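Local coordinates for protein acetyl-CoA acetyltransferase (Mycobacterium smegmatis, PDB 4EGV) that is a monomeric protein with the thiolase fold and probably acts as an acyltransferase, at residues A[19-25]-A[274-280]; A[93-97]-A[139-143]; A[119-123]-A[296-301]; A[337-342]-A[365-370]; A[399-405]-A[417-423]. All coordinates share one frame; numbering follows the deposited sequence.

Contact 1 of 5, residues A[19-25]-A[274-280]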
# COMPACT_ATOMS: atom_id res chain seq x y z
N THR A 19 14.57 9.50 -21.85
CA THR A 19 13.87 9.80 -20.62
C THR A 19 12.40 9.36 -20.72
O THR A 19 11.72 9.65 -21.70
CB THR A 19 14.00 11.28 -20.26
OG1 THR A 19 15.38 11.63 -20.22
CG2 THR A 19 13.36 11.60 -18.92
N PRO A 20 11.91 8.60 -19.72
CA PRO A 20 10.55 8.10 -19.67
C PRO A 20 9.54 9.10 -19.14
O PRO A 20 9.76 9.79 -18.14
CB PRO A 20 10.67 6.92 -18.73
CG PRO A 20 11.73 7.29 -17.80
CD PRO A 20 12.71 8.10 -18.58
N VAL A 21 8.42 9.19 -19.84
CA VAL A 21 7.30 9.99 -19.40
C VAL A 21 6.01 9.15 -19.35
O VAL A 21 5.77 8.30 -20.23
CB VAL A 21 7.13 11.28 -20.26
CG1 VAL A 21 8.12 12.31 -19.83
CG2 VAL A 21 7.27 10.99 -21.75
N ILE A 22 5.20 9.39 -18.33
CA ILE A 22 3.81 8.92 -18.37
C ILE A 22 2.95 9.81 -19.28
O ILE A 22 2.88 11.04 -19.03
CB ILE A 22 3.20 8.75 -16.99
CG1 ILE A 22 3.96 7.67 -16.25
CG2 ILE A 22 1.72 8.40 -17.09
CD1 ILE A 22 3.42 7.39 -14.89
N VAL A 23 2.37 9.20 -20.33
CA VAL A 23 1.60 9.95 -21.33
C VAL A 23 0.09 9.79 -21.30
O VAL A 23 -0.62 10.71 -21.69
CB VAL A 23 2.12 9.84 -22.76
CG1 VAL A 23 3.53 10.29 -22.80
CG2 VAL A 23 1.95 8.44 -23.30
N GLY A 24 -0.38 8.64 -20.80
CA GLY A 24 -1.80 8.37 -20.74
C GLY A 24 -2.15 7.61 -19.51
O GLY A 24 -1.47 6.66 -19.15
N VAL A 25 -3.23 8.01 -18.85
CA VAL A 25 -3.70 7.31 -17.66
C VAL A 25 -5.18 6.95 -17.84
O VAL A 25 -5.95 7.65 -18.51
CB VAL A 25 -3.42 8.12 -16.32
CG1 VAL A 25 -1.96 8.28 -16.09
CG2 VAL A 25 -4.09 9.45 -16.29
N ALA A 274 -5.02 1.82 -15.88
CA ALA A 274 -3.91 1.60 -16.79
C ALA A 274 -2.99 2.81 -16.87
O ALA A 274 -3.44 3.94 -16.74
CB ALA A 274 -4.42 1.25 -18.15
N LEU A 275 -1.70 2.57 -17.05
CA LEU A 275 -0.74 3.64 -17.31
C LEU A 275 0.04 3.45 -18.60
O LEU A 275 0.59 2.42 -18.86
CB LEU A 275 0.26 3.79 -16.13
CG LEU A 275 -0.28 3.79 -14.69
CD1 LEU A 275 0.81 3.50 -13.68
CD2 LEU A 275 -1.03 5.07 -14.37
N LEU A 276 0.09 4.48 -19.41
CA LEU A 276 0.85 4.44 -20.61
C LEU A 276 2.11 5.28 -20.49
O LEU A 276 2.05 6.44 -20.19
CB LEU A 276 -0.02 4.91 -21.76
CG LEU A 276 0.45 4.88 -23.22
CD1 LEU A 276 0.89 3.48 -23.76
CD2 LEU A 276 -0.65 5.53 -24.04
N MSE A 277 3.25 4.67 -20.74
CA MSE A 277 4.55 5.25 -20.49
C MSE A 277 5.44 5.06 -21.69
O MSE A 277 5.34 4.07 -22.39
CB MSE A 277 5.15 4.54 -19.32
CG MSE A 277 6.33 5.25 -18.67
SE MSE A 277 7.05 4.21 -17.12
CE MSE A 277 5.36 3.46 -16.50
N MSE A 278 6.33 6.01 -21.91
CA MSE A 278 7.11 6.09 -23.14
C MSE A 278 8.41 6.84 -22.93
O MSE A 278 8.55 7.60 -21.99
CB MSE A 278 6.33 6.90 -24.18
CG MSE A 278 5.55 6.18 -25.20
SE MSE A 278 4.45 7.46 -26.25
CE MSE A 278 5.01 9.03 -25.31
N SER A 279 9.34 6.68 -23.86
CA SER A 279 10.47 7.56 -24.00
C SER A 279 9.96 8.84 -24.62
O SER A 279 9.06 8.83 -25.41
CB SER A 279 11.56 6.93 -24.86
OG SER A 279 11.10 6.62 -26.15
N VAL A 280 10.54 9.94 -24.22
CA VAL A 280 10.27 11.24 -24.81
C VAL A 280 10.40 11.25 -26.36
O VAL A 280 9.66 11.93 -27.06
CB VAL A 280 11.14 12.29 -24.02
CG1 VAL A 280 11.75 13.38 -24.86
CG2 VAL A 280 10.38 12.80 -22.82
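M278, L276 and V23 have the most surface buried in this pairing of two antiparallel strands. M278 faces V21, and the two backbones bond both ways: V21 N gives to M278 O at 2.7 Å, and M278 N gives to V21 O at 2.9 Å. The M278 side chain lies on the V23 side, but the placing of its end is doubtful. L276 marks the irregular point. Its carbonyl takes V23 N at 2.8 Å and, weakly, G24 N at 3.3 Å. Its own N gives to G24 O at 2.7 Å. L276 CG is anti to its backbone N (chi1 -175°), which brings it 3.9 Å from V23 CG2. P20, I22, V25, L275, M277 and S279 share one face of the sheet. There P20, M277 and S279 meet I129 of helix 117-130. At the far end V280 N bonds to T19 O at 2.8 Å, where S279, at the N-cap of the next helix, also bonds through OG to S282 OG. V23 and G24 both facing L276 is a classic beta bulge, here in the central sheet of the thiolase fold.

Contact 2 of 5, residues A[93-97]-A[139-143]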
# COMPACT_ATOMS: atom_id res chain seq x y z
N TYR A 93 -3.62 -13.20 -19.18
CA TYR A 93 -4.42 -12.03 -18.96
C TYR A 93 -3.85 -10.74 -19.53
O TYR A 93 -4.59 -9.99 -20.10
CB TYR A 93 -4.81 -11.97 -17.49
CG TYR A 93 -4.72 -10.65 -16.81
CD1 TYR A 93 -5.70 -9.70 -16.98
CD2 TYR A 93 -3.69 -10.34 -15.98
CE1 TYR A 93 -5.63 -8.52 -16.39
CE2 TYR A 93 -3.62 -9.14 -15.38
CZ TYR A 93 -4.59 -8.25 -15.58
OH TYR A 93 -4.52 -7.08 -14.95
N PRO A 94 -2.53 -10.53 -19.46
CA PRO A 94 -1.93 -9.41 -20.14
C PRO A 94 -2.03 -9.39 -21.66
O PRO A 94 -2.35 -8.36 -22.19
CB PRO A 94 -0.48 -9.47 -19.68
CG PRO A 94 -0.55 -10.14 -18.45
CD PRO A 94 -1.53 -11.20 -18.63
N ARG A 95 -1.77 -10.51 -22.35
CA ARG A 95 -2.04 -10.62 -23.82
C ARG A 95 -3.51 -10.52 -24.28
O ARG A 95 -3.75 -10.03 -25.36
CB ARG A 95 -1.41 -11.87 -24.45
CG ARG A 95 -0.01 -11.62 -24.82
CD ARG A 95 0.67 -12.74 -25.51
NE ARG A 95 2.09 -12.47 -25.35
CZ ARG A 95 2.77 -11.53 -26.03
NH1 ARG A 95 2.16 -10.76 -26.95
NH2 ARG A 95 4.06 -11.36 -25.74
N SER A 96 -4.46 -10.97 -23.47
CA SER A 96 -5.85 -10.81 -23.83
C SER A 96 -6.21 -9.32 -23.87
O SER A 96 -7.04 -8.92 -24.67
CB SER A 96 -6.81 -11.52 -22.86
OG SER A 96 -6.44 -12.81 -22.46
N VAL A 97 -5.61 -8.54 -22.96
CA VAL A 97 -5.86 -7.13 -22.80
C VAL A 97 -5.26 -6.45 -23.99
O VAL A 97 -5.86 -5.56 -24.58
CB VAL A 97 -5.32 -6.54 -21.42
CG1 VAL A 97 -5.28 -4.99 -21.43
CG2 VAL A 97 -6.18 -7.01 -20.25
N ILE A 139 0.93 -0.54 -18.60
CA ILE A 139 0.70 -1.18 -17.33
C ILE A 139 -0.81 -1.15 -17.00
O ILE A 139 -1.49 -0.20 -17.33
CB ILE A 139 1.53 -0.44 -16.29
CG1 ILE A 139 3.01 -0.76 -16.49
CG2 ILE A 139 1.15 -0.78 -14.85
CD1 ILE A 139 3.93 0.27 -15.83
N PHE A 140 -1.34 -2.21 -16.41
CA PHE A 140 -2.76 -2.21 -16.12
C PHE A 140 -3.06 -3.20 -15.00
O PHE A 140 -2.23 -4.04 -14.66
CB PHE A 140 -3.62 -2.49 -17.37
CG PHE A 140 -3.13 -3.65 -18.19
CD1 PHE A 140 -3.30 -4.95 -17.75
CD2 PHE A 140 -2.45 -3.42 -19.37
CE1 PHE A 140 -2.83 -6.03 -18.49
CE2 PHE A 140 -1.94 -4.52 -20.14
CZ PHE A 140 -2.15 -5.82 -19.68
N GLY A 141 -4.24 -3.08 -14.41
CA GLY A 141 -4.68 -4.00 -13.39
C GLY A 141 -6.16 -3.85 -13.21
O GLY A 141 -6.69 -2.91 -13.72
N SER A 142 -6.82 -4.75 -12.50
CA SER A 142 -8.28 -4.72 -12.33
C SER A 142 -8.76 -5.67 -11.25
O SER A 142 -8.03 -6.54 -10.80
CB SER A 142 -9.04 -5.03 -13.64
OG SER A 142 -8.64 -6.25 -14.22
N GLU A 143 -10.00 -5.49 -10.81
CA GLU A 143 -10.63 -6.43 -9.91
C GLU A 143 -12.10 -6.51 -10.12
O GLU A 143 -12.72 -5.58 -10.60
CB GLU A 143 -10.31 -6.15 -8.46
CG GLU A 143 -10.02 -4.72 -8.10
CD GLU A 143 -9.45 -4.58 -6.67
OE1 GLU A 143 -8.25 -4.15 -6.49
OE2 GLU A 143 -10.23 -4.95 -5.73
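The ring of F140 is the bump of this contact, and Y93, P94 and V97 of the helix line the hollow that takes it. V97 presses on one face. Its CG1 sits 3.5 Å above the ring plane, over the centre, and makes a CH-pi contact. The CG1 branch lies anti to the V97 backbone N (chi1 166°), which turns it to the strand. P94 closes a different side: its CA lies at the ring edge, in plane, and P94 CB is 4.0 Å from F140 CZ. Y93 OH is also at the edge, 3.7 Å from F140 CD1. The two aromatic rings meet as an offset edge-to-face pair, the edge of F140 turned to the face of Y93. Their planes are 87° apart and their centroids 5.8 Å apart. Next to F140, G141 has no side chain, and Y93 OH comes to 3.5 Å from G141 CA. The polar ends are held by other parts of the chain. Y93 OH has a weak hydrogen bond to T74 O, and S142 OG bonds to S42 O. V71 of the neighbouring strand 70-73 touches both P94 and F140. The helix thus packs on the sheet through carbon and aromatic surfaces. The chemistry implies that shape, and not polar pairing between the two segments, sets how they fit.

Contact 3 of 5, residues A[119-123]-A[296-301]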
# COMPACT_ATOMS: atom_id res chain seq x y z
N GLN A 119 3.42 0.70 -8.41
CA GLN A 119 4.48 1.69 -8.35
C GLN A 119 5.87 1.07 -8.57
O GLN A 119 6.70 1.68 -9.23
CB GLN A 119 4.36 2.55 -7.07
CG GLN A 119 5.38 3.57 -6.93
CD GLN A 119 5.29 4.59 -7.94
OE1 GLN A 119 6.11 4.64 -8.83
NE2 GLN A 119 4.30 5.44 -7.83
N HIS A 120 6.08 -0.14 -8.06
CA HIS A 120 7.28 -0.93 -8.40
C HIS A 120 7.43 -1.10 -9.94
O HIS A 120 8.52 -0.95 -10.50
CB HIS A 120 7.25 -2.28 -7.66
CG HIS A 120 8.58 -2.99 -7.61
ND1 HIS A 120 9.06 -3.77 -8.65
CD2 HIS A 120 9.48 -3.11 -6.61
CE1 HIS A 120 10.22 -4.30 -8.31
NE2 HIS A 120 10.51 -3.90 -7.08
N LEU A 121 6.32 -1.38 -10.59
CA LEU A 121 6.26 -1.60 -12.02
C LEU A 121 6.55 -0.36 -12.83
O LEU A 121 7.33 -0.42 -13.80
CB LEU A 121 4.85 -2.07 -12.36
CG LEU A 121 4.58 -3.35 -13.15
CD1 LEU A 121 5.71 -4.37 -13.09
CD2 LEU A 121 3.30 -3.91 -12.57
N ALA A 122 5.92 0.76 -12.45
CA ALA A 122 6.21 2.02 -13.08
C ALA A 122 7.68 2.41 -12.91
O ALA A 122 8.30 2.84 -13.84
CB ALA A 122 5.31 3.11 -12.56
N THR A 123 8.26 2.23 -11.73
CA THR A 123 9.68 2.46 -11.55
C THR A 123 10.58 1.53 -12.39
O THR A 123 11.51 1.99 -13.05
CB THR A 123 10.05 2.41 -10.06
OG1 THR A 123 9.24 3.34 -9.33
CG2 THR A 123 11.55 2.66 -9.83
N LEU A 296 8.63 10.76 -13.97
CA LEU A 296 8.80 10.09 -12.72
C LEU A 296 10.14 10.59 -12.13
O LEU A 296 11.20 10.06 -12.39
CB LEU A 296 8.74 8.58 -12.92
CG LEU A 296 8.98 7.69 -11.70
CD1 LEU A 296 8.14 8.07 -10.51
CD2 LEU A 296 8.75 6.25 -12.09
N ARG A 297 10.06 11.64 -11.35
CA ARG A 297 11.23 12.32 -10.87
C ARG A 297 11.93 11.59 -9.75
O ARG A 297 13.13 11.47 -9.76
CB ARG A 297 10.93 13.76 -10.49
CG ARG A 297 10.66 14.65 -11.70
CD ARG A 297 11.95 15.02 -12.47
NE ARG A 297 12.91 15.78 -11.67
CZ ARG A 297 12.91 17.11 -11.53
NH1 ARG A 297 12.01 17.87 -12.12
NH2 ARG A 297 13.81 17.70 -10.77
N GLY A 298 11.18 11.06 -8.80
CA GLY A 298 11.79 10.26 -7.75
C GLY A 298 11.18 8.90 -7.60
O GLY A 298 10.04 8.66 -7.97
N HIS A 299 11.96 8.00 -7.04
CA HIS A 299 11.50 6.65 -6.86
C HIS A 299 12.38 5.94 -5.87
O HIS A 299 13.52 6.31 -5.73
CB HIS A 299 11.51 5.92 -8.19
CG HIS A 299 12.62 6.35 -9.11
ND1 HIS A 299 13.84 5.71 -9.17
CD2 HIS A 299 12.68 7.36 -10.02
CE1 HIS A 299 14.60 6.31 -10.06
NE2 HIS A 299 13.93 7.32 -10.58
N ALA A 300 11.83 4.96 -5.15
CA ALA A 300 12.58 3.99 -4.37
C ALA A 300 11.71 2.77 -4.09
O ALA A 300 10.50 2.87 -4.08
CB ALA A 300 13.12 4.60 -3.10
N ASP A 301 12.33 1.61 -3.91
CA ASP A 301 11.66 0.38 -3.53
C ASP A 301 12.36 -0.25 -2.30
O ASP A 301 13.52 -0.61 -2.36
CB ASP A 301 11.58 -0.63 -4.70
CG ASP A 301 11.08 -0.02 -6.03
OD1 ASP A 301 9.93 0.48 -6.12
OD2 ASP A 301 11.83 -0.07 -7.03
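Helix 117-130 packs on strand 294-303 of the central sheet here, with T123 and D301 giving the most buried surface. T123 points at the strand. Its CG2 and OG1 both lie 3.6 Å from H299 CB. The hydroxyl is turned back to its own helix: T123 OG1 gives a hydrogen bond to Q119 O at 3.0 Å. T123 N reaches the same oxygen from the opposite face of the carbonyl plane, so two donors grip it. L296 enters beside T123, its CD2 3.9 Å from T123 CA and equally near A122 O. At the other end CG of H120 is anti to its backbone N (chi1 -163°), which carries the ring to D301, and the two side chains cross at about a right angle. D301 CG is 3.5 Å from H120 CD2, and the ring and carboxylate planes differ by 37°. The polar groups have partners elsewhere: D301 OD1 with S416 OG, H299 ND1 with D430, and Q119 NE2 with Y420 OH. The H299 ring also stacks on W427. The axes of segments 119-123 and 296-301 run at 121° and approach to 8.9 Å. A helix laid on a mixed sheet in this way is typical of the layered alpha/beta architecture of the thiolase fold.

Contact 4 of 5, residues A[337-342]-A[365-370]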
# COMPACT_ATOMS: atom_id res chain seq x y z
N VAL A 337 6.59 19.13 -1.87
CA VAL A 337 5.50 18.28 -2.38
C VAL A 337 4.15 18.99 -2.23
O VAL A 337 3.84 19.55 -1.18
CB VAL A 337 5.46 16.94 -1.62
CG1 VAL A 337 4.42 16.04 -2.19
CG2 VAL A 337 6.76 16.24 -1.70
N ALA A 338 3.36 18.96 -3.29
CA ALA A 338 2.07 19.60 -3.34
C ALA A 338 0.88 18.68 -2.99
O ALA A 338 -0.13 19.14 -2.47
CB ALA A 338 1.87 20.22 -4.70
N ALA A 339 1.03 17.38 -3.26
CA ALA A 339 -0.05 16.39 -3.07
C ALA A 339 0.52 15.02 -2.76
O ALA A 339 1.57 14.65 -3.27
CB ALA A 339 -0.97 16.32 -4.30
N PHE A 340 -0.19 14.28 -1.90
CA PHE A 340 0.19 12.92 -1.48
C PHE A 340 -0.93 11.94 -1.77
O PHE A 340 -2.08 12.26 -1.57
CB PHE A 340 0.46 12.87 0.04
CG PHE A 340 1.67 13.63 0.48
CD1 PHE A 340 2.91 13.02 0.55
CD2 PHE A 340 1.57 14.97 0.86
CE1 PHE A 340 4.01 13.71 0.96
CE2 PHE A 340 2.68 15.68 1.26
CZ PHE A 340 3.90 15.04 1.31
N ASP A 341 -0.57 10.75 -2.26
CA ASP A 341 -1.40 9.55 -2.15
C ASP A 341 -0.62 8.48 -1.43
O ASP A 341 0.28 7.87 -1.99
CB ASP A 341 -1.91 9.01 -3.49
CG ASP A 341 -3.05 7.98 -3.31
OD1 ASP A 341 -4.21 8.38 -3.22
OD2 ASP A 341 -2.78 6.77 -3.26
N LEU A 342 -0.97 8.29 -0.17
CA LEU A 342 -0.36 7.30 0.71
C LEU A 342 -1.28 6.11 0.85
O LEU A 342 -2.48 6.24 1.05
CB LEU A 342 -0.00 7.94 2.08
CG LEU A 342 1.30 8.71 2.30
CD1 LEU A 342 2.05 9.13 1.08
CD2 LEU A 342 1.07 9.90 3.23
N ARG A 365 -2.34 19.74 2.94
CA ARG A 365 -2.12 19.18 1.57
C ARG A 365 -2.97 17.92 1.31
O ARG A 365 -3.34 17.65 0.19
CB ARG A 365 -0.63 18.92 1.30
CG ARG A 365 0.23 20.21 1.13
CD ARG A 365 1.75 19.92 1.05
NE ARG A 365 2.31 19.45 2.32
CZ ARG A 365 3.57 19.07 2.52
NH1 ARG A 365 4.46 19.09 1.53
NH2 ARG A 365 3.96 18.66 3.72
N GLY A 366 -3.28 17.19 2.37
CA GLY A 366 -4.04 15.97 2.33
C GLY A 366 -3.11 14.78 2.20
O GLY A 366 -2.04 14.88 1.64
N LEU A 367 -3.52 13.63 2.70
CA LEU A 367 -2.69 12.42 2.53
C LEU A 367 -3.19 11.43 1.46
O LEU A 367 -2.59 10.41 1.24
CB LEU A 367 -2.49 11.70 3.86
CG LEU A 367 -2.03 12.61 5.00
CD1 LEU A 367 -2.17 11.87 6.29
CD2 LEU A 367 -0.59 13.04 4.76
N THR A 368 -4.27 11.79 0.77
CA THR A 368 -4.83 10.95 -0.28
C THR A 368 -5.34 11.74 -1.48
O THR A 368 -5.79 12.86 -1.37
CB THR A 368 -5.94 10.00 0.27
OG1 THR A 368 -6.30 9.06 -0.74
CG2 THR A 368 -7.18 10.78 0.72
N LEU A 369 -5.24 11.15 -2.63
CA LEU A 369 -5.75 11.76 -3.81
C LEU A 369 -7.00 11.03 -4.27
O LEU A 369 -7.77 11.54 -5.03
CB LEU A 369 -4.69 11.65 -4.89
CG LEU A 369 -3.55 12.62 -4.78
CD1 LEU A 369 -2.48 12.25 -5.81
CD2 LEU A 369 -4.09 14.01 -5.02
N THR A 370 -7.16 9.82 -3.79
CA THR A 370 -8.15 8.91 -4.27
C THR A 370 -9.32 8.82 -3.28
O THR A 370 -10.49 8.78 -3.65
CB THR A 370 -7.48 7.55 -4.47
OG1 THR A 370 -6.69 7.59 -5.66
CG2 THR A 370 -8.47 6.51 -4.62
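An outermost strand of the central sheet, 337-342, is lined by the irregular loop 365-370, which R365 and D341 tie down at either end. R365 NH1 gives a nearly straight hydrogen bond to V337 O, at 2.8 Å and close to the guanidinium plane. The R365 side chain bends at chi3 (-69°), and the guanidinium then lies face-on to the edge of F340. F340 CE2 sits 3.7 Å above its plane, and the two planes are 86° apart. A second acceptor for NH1 is L334 O, and NH2 forms a salt bridge with D363. At the end of the strand segment, L342 N bonds to L367 O at 3.0 Å. D341 works in the opposite sense to R365, since its carboxylate accepts from the loop. OD1 takes L369 N at 3.0 Å on its anti lone pair, and weakly takes T370 N. T370 N also bonds to T368 OG1, an ST turn. T368 OG1 also accepts from G371 N. Apolar contacts add to this, with A339 CB 3.9 Å from L369 CD2 and L342 CD2 as far from L367 CD2. The strand bonds through its backbone to strand 402-409. Helix 210-230 packs on L367 and T368, while helix 383-397 meets L369 and T370 and holds D341 OD2 through Y383.

Contact 5 of 5, residues A[399-405]-A[417-423]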
# COMPACT_ATOMS: atom_id res chain seq x y z
N PRO A 399 1.12 22.68 -13.37
CA PRO A 399 2.45 22.35 -13.94
C PRO A 399 3.62 22.91 -13.11
O PRO A 399 3.54 24.01 -12.61
CB PRO A 399 2.40 22.98 -15.35
CG PRO A 399 0.96 23.43 -15.55
CD PRO A 399 0.38 23.66 -14.19
N GLY A 400 4.68 22.13 -12.96
CA GLY A 400 5.79 22.56 -12.12
C GLY A 400 5.82 21.99 -10.70
O GLY A 400 6.90 21.79 -10.14
N GLN A 401 4.64 21.72 -10.12
CA GLN A 401 4.52 21.10 -8.79
C GLN A 401 4.80 19.58 -8.75
O GLN A 401 4.88 18.94 -9.78
CB GLN A 401 3.17 21.45 -8.20
CG GLN A 401 3.13 22.87 -7.66
CD GLN A 401 1.72 23.33 -7.39
OE1 GLN A 401 1.17 24.12 -8.15
NE2 GLN A 401 1.11 22.84 -6.33
N PHE A 402 4.98 19.03 -7.55
CA PHE A 402 5.39 17.64 -7.36
C PHE A 402 4.40 16.86 -6.55
O PHE A 402 3.90 17.36 -5.59
CB PHE A 402 6.74 17.58 -6.65
CG PHE A 402 7.89 17.98 -7.50
CD1 PHE A 402 8.71 17.01 -8.08
CD2 PHE A 402 8.16 19.32 -7.75
CE1 PHE A 402 9.79 17.39 -8.88
CE2 PHE A 402 9.23 19.70 -8.55
CZ PHE A 402 10.05 18.74 -9.10
N ALA A 403 4.15 15.60 -6.94
CA ALA A 403 3.21 14.63 -6.23
C ALA A 403 3.86 13.30 -5.83
O ALA A 403 4.46 12.62 -6.65
CB ALA A 403 1.97 14.36 -7.08
N LEU A 404 3.71 12.93 -4.57
CA LEU A 404 4.28 11.69 -4.07
C LEU A 404 3.22 10.57 -3.95
O LEU A 404 2.12 10.78 -3.42
CB LEU A 404 4.98 11.95 -2.73
CG LEU A 404 5.83 10.86 -2.11
CD1 LEU A 404 7.00 11.44 -1.42
CD2 LEU A 404 5.03 10.01 -1.13
N VAL A 405 3.55 9.39 -4.46
CA VAL A 405 2.70 8.24 -4.32
C VAL A 405 3.44 7.21 -3.48
O VAL A 405 4.56 6.90 -3.78
CB VAL A 405 2.28 7.65 -5.72
CG1 VAL A 405 1.47 6.39 -5.60
CG2 VAL A 405 1.50 8.66 -6.50
N VAL A 417 7.77 4.03 -3.83
CA VAL A 417 7.42 5.43 -3.89
C VAL A 417 7.73 5.96 -5.28
O VAL A 417 8.70 5.60 -5.87
CB VAL A 417 8.14 6.28 -2.76
CG1 VAL A 417 7.66 7.70 -2.79
CG2 VAL A 417 7.92 5.67 -1.40
N GLY A 418 6.83 6.77 -5.80
CA GLY A 418 7.07 7.54 -6.98
C GLY A 418 6.71 9.01 -6.75
O GLY A 418 5.74 9.34 -6.07
N ILE A 419 7.51 9.90 -7.31
CA ILE A 419 7.25 11.31 -7.28
C ILE A 419 7.15 11.75 -8.71
O ILE A 419 8.01 11.45 -9.50
CB ILE A 419 8.33 12.11 -6.52
CG1 ILE A 419 8.45 11.58 -5.08
CG2 ILE A 419 8.01 13.59 -6.57
CD1 ILE A 419 9.40 12.31 -4.18
N TYR A 420 6.07 12.45 -9.02
CA TYR A 420 5.70 12.88 -10.37
C TYR A 420 5.64 14.42 -10.51
O TYR A 420 5.30 15.12 -9.55
CB TYR A 420 4.34 12.27 -10.71
CG TYR A 420 4.34 10.77 -10.63
CD1 TYR A 420 4.71 10.02 -11.72
CD2 TYR A 420 3.99 10.11 -9.48
CE1 TYR A 420 4.74 8.65 -11.66
CE2 TYR A 420 4.02 8.75 -9.42
CZ TYR A 420 4.41 8.03 -10.52
OH TYR A 420 4.42 6.65 -10.51
N SER A 421 5.98 14.92 -11.69
CA SER A 421 5.95 16.35 -12.06
C SER A 421 6.05 16.57 -13.57
O SER A 421 6.59 15.75 -14.30
CB SER A 421 7.11 17.10 -11.42
OG SER A 421 7.03 18.46 -11.72
N THR A 422 5.54 17.69 -14.03
CA THR A 422 5.69 18.09 -15.43
C THR A 422 7.06 18.68 -15.75
O THR A 422 7.47 18.74 -16.91
CB THR A 422 4.64 19.13 -15.83
OG1 THR A 422 4.57 20.14 -14.82
CG2 THR A 422 3.29 18.49 -16.04
N GLU A 423 7.76 19.12 -14.70
CA GLU A 423 9.11 19.70 -14.78
C GLU A 423 10.13 18.65 -15.27
O GLU A 423 10.38 17.68 -14.58
CB GLU A 423 9.51 20.35 -13.44
CG GLU A 423 10.65 21.39 -13.50
CD GLU A 423 11.29 21.69 -12.11
OE1 GLU A 423 10.66 22.43 -11.30
OE2 GLU A 423 12.42 21.20 -11.83
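A403 and Y420 form a hydrogen-bonded pair at the heart of this hairpin, with A403 N to Y420 O and Y420 N to A403 O both at 2.9 Å. V405 and G418 repeat the pattern: V405 N gives to G418 O at 2.7 Å, and G418 N to V405 O at 3.0 Å. Between the two pairs, L404 and I419 touch through their CD1 atoms. Past the regular strands, side chains take over the bonding. S421 OG gives to Q401 O at 2.9 Å, approaching from above the carbonyl plane (46° out of it). S421 OG in turn accepts from E423 N, an ST turn. The hydroxyl is anti to the S421 backbone N (chi1 -177°), and this places it between both partners. T422 OG1 accepts from G400 N at 2.7 Å. S421 also serves the apolar side, its CB 3.6 Å above the plane of the F402 ring in a CH-pi contact. I419 CG2 meets the edge of that ring. V405 CG2 touches Y420 CE2, and the Y420 hydroxyl is bonded to Q119 NE2. Each backbone donor and acceptor of the two regular pairs is therefore met across the hairpin. The chemistry implies a change of means along it: backbone pairing inside, then serine and threonine hydroxyls holding the more exposed residues at the open end of the hairpin.

All five contacts belong to one mixed sheet and its packing. Contacts 1 and 5 are strand pairs within it, and contact 1 is buried throughout, while contact 5 ends in exposed residues. Contact 2 sets a helix against a strand beside contact 1, to which it is joined by L275 N and I139 O. The strand of contact 3 lies between those of contacts 1 and 5 in the sheet, and bonds to contact 5 through G298 O and I419 N. Contact 4 is at the sheet's margin and joins contact 5 through A338 N and F402 O. Backbone bonds dominate the strand pairs, contacts 2 and 3 rest on side-chain packing, and contact 4 adds charged side chains, bonded to backbone atoms, to one backbone bond.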